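Local coordinates for Alr4995 protein (PDB 6LRF) that probably hydrolyses arginine to ornithine, releasing ammonia and carbon dioxide, and cyclises ornithine to proline through a second, cyclodeaminase activity, at residues Met652-Val655 and Ala660-Thr663; Glu586-Arg589 and Pro593-Leu596; Asp13-Asp18 and Asp65-Ala70. One frame throughout, in Å; residues are numbered along the deposited sequence.

Contact 1 (Met652-Val655 and Ala660-Thr663)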
# COMPACT_ATOMS: atom_id res chain seq x y z
N MSE B 652 -2.73 -8.59 -23.63
CA MSE B 652 -1.88 -7.78 -22.77
C MSE B 652 -1.80 -8.43 -21.39
O MSE B 652 -2.82 -8.61 -20.73
CB MSE B 652 -2.45 -6.37 -22.66
CG MSE B 652 -2.92 -5.82 -23.98
SE MSE B 652 -1.43 -5.19 -25.02
CE MSE B 652 -1.34 -3.41 -24.23
N VAL B 653 -0.60 -8.80 -20.98
CA VAL B 653 -0.40 -9.35 -19.65
C VAL B 653 0.49 -8.40 -18.86
O VAL B 653 1.63 -8.12 -19.24
CB VAL B 653 0.22 -10.75 -19.71
CG1 VAL B 653 0.32 -11.33 -18.30
CG2 VAL B 653 -0.62 -11.65 -20.60
N CYS B 654 -0.04 -7.89 -17.76
CA CYS B 654 0.62 -6.84 -17.01
C CYS B 654 0.93 -7.29 -15.59
O CYS B 654 0.02 -7.54 -14.80
CB CYS B 654 -0.24 -5.58 -16.98
SG CYS B 654 0.63 -4.13 -16.33
N VAL B 655 2.21 -7.40 -15.26
CA VAL B 655 2.61 -7.82 -13.92
C VAL B 655 3.40 -6.72 -13.25
O VAL B 655 4.36 -6.19 -13.82
CB VAL B 655 3.46 -9.11 -13.98
CG1 VAL B 655 3.65 -9.67 -12.58
CG2 VAL B 655 2.79 -10.15 -14.88
N ALA B 660 -1.17 0.24 -9.11
CA ALA B 660 -1.58 1.46 -9.82
C ALA B 660 -1.28 1.42 -11.32
O ALA B 660 -2.04 1.98 -12.12
CB ALA B 660 -0.91 2.67 -9.20
N VAL B 661 -0.18 0.79 -11.71
CA VAL B 661 0.16 0.68 -13.13
C VAL B 661 -0.62 -0.49 -13.75
O VAL B 661 -1.05 -0.43 -14.91
CB VAL B 661 1.70 0.54 -13.36
CG1 VAL B 661 2.04 -0.60 -14.31
CG2 VAL B 661 2.30 1.86 -13.86
N VAL B 662 -0.82 -1.55 -12.96
CA VAL B 662 -1.60 -2.70 -13.39
C VAL B 662 -3.02 -2.26 -13.71
O VAL B 662 -3.56 -2.59 -14.76
CB VAL B 662 -1.63 -3.82 -12.33
CG1 VAL B 662 -2.65 -4.89 -12.70
CG2 VAL B 662 -0.25 -4.45 -12.19
N THR B 663 -3.61 -1.47 -12.81
CA THR B 663 -4.98 -1.00 -13.02
C THR B 663 -5.10 -0.08 -14.24
O THR B 663 -6.12 -0.10 -14.92
CB THR B 663 -5.55 -0.29 -11.76
OG1 THR B 663 -6.98 -0.23 -11.86
CG2 THR B 663 -5.01 1.13 -11.62
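Val661 meets Cys654 with one methyl: CG1 lies 4.3 Å from Cys654 SG, a loose van der Waals approach between two apolar groups. The partly exposed valine also touches Met636, in a loop. Val662 comes next and carries more of the contact. Its CA is 5.9 Å from the CA of Cys654, the closest pair of CA atoms across the two segments, and the sulfur itself reaches to 4.0 Å from Val662 CA. Cys654 points toward the helix, and with SG anti to the backbone N (chi1 -169°) the sulfur ends up against the helix backbone. This is the strand-to-helix layer of a beta-alpha-beta unit in the Rossmann-fold region, in which strand 651-656 is followed by helix 659-665 and then by strand 673-677. The Val662 branch that touches is CG2, 4.2 Å from Cys654 SG. The same methyl passes 4.1 Å from Cys654 O and 4.4 Å from Val655 C, thus covering the strand's backbone as well as the sulfur. Cysteine suits this place because it is small and apolar enough to admit the helix closely, while Val655 turns the other way, onto Val680 and Phe683 of helix 680-694.

Contact 2 (Glu586-Arg589 and Pro593-Leu596)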
# COMPACT_ATOMS: atom_id res chain seq x y z
N GLU B 586 21.18 -13.85 -23.78
CA GLU B 586 20.30 -14.70 -24.57
C GLU B 586 19.74 -13.97 -25.78
O GLU B 586 19.54 -14.58 -26.83
CB GLU B 586 19.14 -15.25 -23.72
CG GLU B 586 19.56 -16.22 -22.59
CD GLU B 586 20.35 -17.45 -23.07
OE1 GLU B 586 20.39 -17.74 -24.30
OE2 GLU B 586 20.96 -18.12 -22.21
N CYS B 587 19.47 -12.66 -25.66
CA CYS B 587 18.98 -11.90 -26.81
C CYS B 587 20.04 -11.88 -27.91
O CYS B 587 19.72 -12.08 -29.09
CB CYS B 587 18.61 -10.46 -26.44
SG CYS B 587 17.07 -10.35 -25.51
N VAL B 588 21.29 -11.65 -27.53
CA VAL B 588 22.35 -11.62 -28.53
C VAL B 588 22.56 -13.02 -29.14
O VAL B 588 22.59 -13.17 -30.36
CB VAL B 588 23.67 -11.08 -27.93
CG1 VAL B 588 24.82 -11.27 -28.91
CG2 VAL B 588 23.52 -9.60 -27.57
N ARG B 589 22.63 -14.05 -28.31
CA ARG B 589 22.93 -15.40 -28.80
C ARG B 589 21.81 -15.98 -29.67
O ARG B 589 22.07 -16.76 -30.59
CB ARG B 589 23.21 -16.35 -27.63
CG ARG B 589 24.67 -16.31 -27.13
CD ARG B 589 25.67 -16.91 -28.14
NE ARG B 589 27.00 -17.07 -27.55
CZ ARG B 589 28.07 -16.33 -27.85
NH1 ARG B 589 27.98 -15.37 -28.77
NH2 ARG B 589 29.23 -16.56 -27.24
N PRO B 593 15.75 -9.27 -31.31
CA PRO B 593 16.00 -7.83 -31.33
C PRO B 593 15.60 -7.19 -30.00
O PRO B 593 14.66 -7.66 -29.36
CB PRO B 593 15.10 -7.32 -32.46
CG PRO B 593 14.69 -8.54 -33.22
CD PRO B 593 14.70 -9.67 -32.26
N PHE B 594 16.32 -6.17 -29.56
CA PHE B 594 15.90 -5.47 -28.36
C PHE B 594 16.05 -4.00 -28.60
O PHE B 594 16.84 -3.58 -29.44
CB PHE B 594 16.68 -5.93 -27.12
CG PHE B 594 18.17 -5.75 -27.23
CD1 PHE B 594 18.98 -6.80 -27.67
CD2 PHE B 594 18.77 -4.55 -26.87
CE1 PHE B 594 20.35 -6.63 -27.77
CE2 PHE B 594 20.14 -4.38 -26.97
CZ PHE B 594 20.93 -5.42 -27.42
N VAL B 595 15.25 -3.20 -27.90
CA VAL B 595 15.39 -1.75 -27.95
C VAL B 595 15.45 -1.24 -26.53
O VAL B 595 14.58 -1.56 -25.69
CB VAL B 595 14.22 -1.07 -28.71
CG1 VAL B 595 14.41 0.45 -28.73
CG2 VAL B 595 14.10 -1.62 -30.13
N LEU B 596 16.48 -0.46 -26.24
CA LEU B 596 16.58 0.21 -24.96
C LEU B 596 16.27 1.70 -25.15
O LEU B 596 17.05 2.43 -25.75
CB LEU B 596 17.97 0.02 -24.34
CG LEU B 596 18.44 -1.44 -24.26
CD1 LEU B 596 19.85 -1.52 -23.71
CD2 LEU B 596 17.50 -2.28 -23.41
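Phe594 holds CG between its backbone N and carbonyl carbon (chi1 58°), which sends the ring back toward helix 583-589; there Cys587, with SG anti to its own carbonyl carbon (chi1 -74°), presents CB rather than its sulfur to that ring. The two segments are a helix end and the strand that follows it after a four-residue connection that ends with Pro593. Strand 594-597 lies at one edge, within this chain, of a six-stranded parallel sheet whose strands follow the 3-2-1-4-5-6 order of the Rossmann fold. Helix and strand meet without a hydrogen bond between them, and the contact rests on apolar surface alone. Both Cys587 and Phe594 point toward each other's segment, and both also touch Leu520 on the adjoining strand 519-523. Cys587 is buried and leans on Ile512 of helix 505-513 as well, a setting that a short, weakly polar side chain suits. Val588, partly exposed, lays CG2 against the phenyl ring and also packs on Val574. Phenylalanine suits the start of the strand because its ring is broad enough to span two successive helix residues. The two touches fall on adjacent ring atoms, each from an oblique direction: Cys587 CB is 3.9 Å from Phe594 CD1, and Val588 CG2 is 4.3 Å from Phe594 CE1.

Contact 3 (Asp13-Asp18 and Asp65-Ala70)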
# COMPACT_ATOMS: atom_id res chain seq x y z
N ASP B 13 34.06 -42.94 21.59
CA ASP B 13 33.96 -43.49 22.95
C ASP B 13 33.25 -42.54 23.93
O ASP B 13 32.57 -42.99 24.86
CB ASP B 13 35.35 -43.85 23.49
CG ASP B 13 35.94 -45.11 22.85
OD1 ASP B 13 35.42 -45.58 21.81
OD2 ASP B 13 36.94 -45.64 23.39
N HIS B 14 33.39 -41.24 23.71
CA HIS B 14 32.75 -40.24 24.58
C HIS B 14 32.04 -39.17 23.76
O HIS B 14 32.00 -38.00 24.13
CB HIS B 14 33.78 -39.61 25.51
CG HIS B 14 34.62 -40.62 26.24
ND1 HIS B 14 36.00 -40.61 26.19
CD2 HIS B 14 34.27 -41.67 27.01
CE1 HIS B 14 36.46 -41.61 26.92
NE2 HIS B 14 35.44 -42.27 27.42
N TYR B 15 31.47 -39.58 22.63
CA TYR B 15 30.75 -38.66 21.79
C TYR B 15 29.36 -38.44 22.36
O TYR B 15 28.74 -39.35 22.90
CB TYR B 15 30.68 -39.17 20.35
CG TYR B 15 29.79 -38.36 19.43
CD1 TYR B 15 30.18 -37.10 18.97
CD2 TYR B 15 28.56 -38.86 19.00
CE1 TYR B 15 29.37 -36.36 18.12
CE2 TYR B 15 27.74 -38.13 18.15
CZ TYR B 15 28.15 -36.88 17.72
OH TYR B 15 27.33 -36.16 16.87
N ASP B 16 28.90 -37.20 22.21
CA ASP B 16 27.62 -36.77 22.73
C ASP B 16 27.35 -35.40 22.12
O ASP B 16 28.25 -34.81 21.50
CB ASP B 16 27.65 -36.72 24.27
CG ASP B 16 26.26 -36.56 24.89
OD1 ASP B 16 25.28 -37.13 24.34
OD2 ASP B 16 26.16 -35.89 25.95
N VAL B 17 26.14 -34.88 22.28
CA VAL B 17 25.92 -33.46 22.04
C VAL B 17 25.76 -32.81 23.41
O VAL B 17 24.68 -32.80 24.00
CB VAL B 17 24.71 -33.22 21.12
CG1 VAL B 17 24.53 -31.73 20.87
CG2 VAL B 17 24.90 -33.94 19.79
N ASP B 18 26.87 -32.29 23.94
CA ASP B 18 26.93 -31.69 25.28
C ASP B 18 26.40 -30.26 25.34
O ASP B 18 25.90 -29.82 26.38
CB ASP B 18 28.37 -31.67 25.79
CG ASP B 18 28.89 -33.05 26.17
OD1 ASP B 18 28.07 -33.93 26.49
OD2 ASP B 18 30.14 -33.23 26.16
N ASP B 65 33.77 -33.72 20.75
CA ASP B 65 33.96 -33.36 19.36
C ASP B 65 35.37 -33.69 18.89
O ASP B 65 35.74 -33.41 17.75
CB ASP B 65 33.63 -31.88 19.14
CG ASP B 65 32.14 -31.59 19.25
OD1 ASP B 65 31.33 -32.32 18.61
OD2 ASP B 65 31.77 -30.66 20.00
N LEU B 66 36.14 -34.33 19.77
CA LEU B 66 37.45 -34.85 19.40
C LEU B 66 37.33 -35.83 18.22
O LEU B 66 38.30 -36.07 17.50
CB LEU B 66 38.12 -35.51 20.60
CG LEU B 66 39.64 -35.64 20.51
CD1 LEU B 66 40.29 -34.31 20.86
CD2 LEU B 66 40.16 -36.75 21.42
N VAL B 67 36.14 -36.38 18.00
CA VAL B 67 35.91 -37.26 16.86
C VAL B 67 36.04 -36.51 15.53
O VAL B 67 36.21 -37.12 14.47
CB VAL B 67 34.51 -37.90 16.92
CG1 VAL B 67 34.41 -38.86 18.10
CG2 VAL B 67 33.42 -36.83 17.02
N PHE B 68 35.96 -35.19 15.58
CA PHE B 68 36.02 -34.38 14.36
C PHE B 68 37.46 -33.96 14.09
O PHE B 68 37.83 -32.78 14.21
CB PHE B 68 35.08 -33.18 14.49
CG PHE B 68 33.61 -33.57 14.46
CD1 PHE B 68 33.15 -34.52 13.54
CD2 PHE B 68 32.71 -33.02 15.37
CE1 PHE B 68 31.81 -34.89 13.52
CE2 PHE B 68 31.36 -33.38 15.35
CZ PHE B 68 30.91 -34.31 14.43
N THR B 69 38.26 -34.95 13.71
CA THR B 69 39.69 -34.75 13.50
C THR B 69 40.01 -33.83 12.33
O THR B 69 41.11 -33.30 12.26
CB THR B 69 40.40 -36.09 13.25
OG1 THR B 69 39.74 -36.79 12.19
CG2 THR B 69 40.39 -36.95 14.52
N ALA B 70 39.06 -33.63 11.40
CA ALA B 70 39.21 -32.64 10.33
C ALA B 70 39.69 -31.31 10.92
O ALA B 70 40.50 -30.59 10.31
CB ALA B 70 37.90 -32.44 9.55
O HOH W 1 29.11 -32.74 20.05
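Tyr15 and Val67 cross at about a right angle, the tyrosine ring coming obliquely to a valine methyl, with Tyr15 CD1 3.8 Å from Val67 CG2. That methyl has a second aromatic neighbour, since it stands 4.0 Å above the plane of the Phe68 ring and over its centre. Val67 CG2 is therefore packed against two rings, a place that a compact branched residue suits. The rings themselves barely touch, Tyr15 CE1 lying 4.5 Å from Phe68 CZ. CG anti to the backbone N (chi1 172°) swings the tyrosine ring over to the 65-70 loop, and its length carries the hydroxyl on to Glu254 O, to which it is hydrogen-bonded. Two loops of the N-terminal dihydrolase part, whose guanidino-modifying relatives form an alpha/beta propeller, are joined here. The second bends tightly: Phe68 N donates to Asp65 O at 2.8 Å, and Phe68 is also the centre of an inverse gamma turn, closed by a weak bond from Thr69 N to Val67 O. Beside the apolar patch a water ties the loops together, donating to Asp16 O and to Asp65 OD1, each 2.7 Å from it. The other carboxylate oxygen, Asp65 OD2, is hydrogen-bonded to Tyr19 OH.

How the contacts relate
Contacts 1 and 2 belong to one structure, the parallel Rossmann-type sheet: contact 2 lies on its edge strand 594-597 and contact 1 on strand 651-656, with three strands between them. Their centres are 23 Å apart and their nearest atoms about 16 Å, so they share the sheet without touching. Contact 3 sits in the other catalytic part, which belongs to the same family as the dimethylarginine dimethylaminohydrolases. Its centre is 58 Å from that of contact 1 and 56 Å from that of contact 2, which lies across the chain's centre from it. The separation matches a bifunctional enzyme whose dihydrolase and, presumably, cyclodeaminase activities lie in separate parts of the chain; the crystal is unliganded.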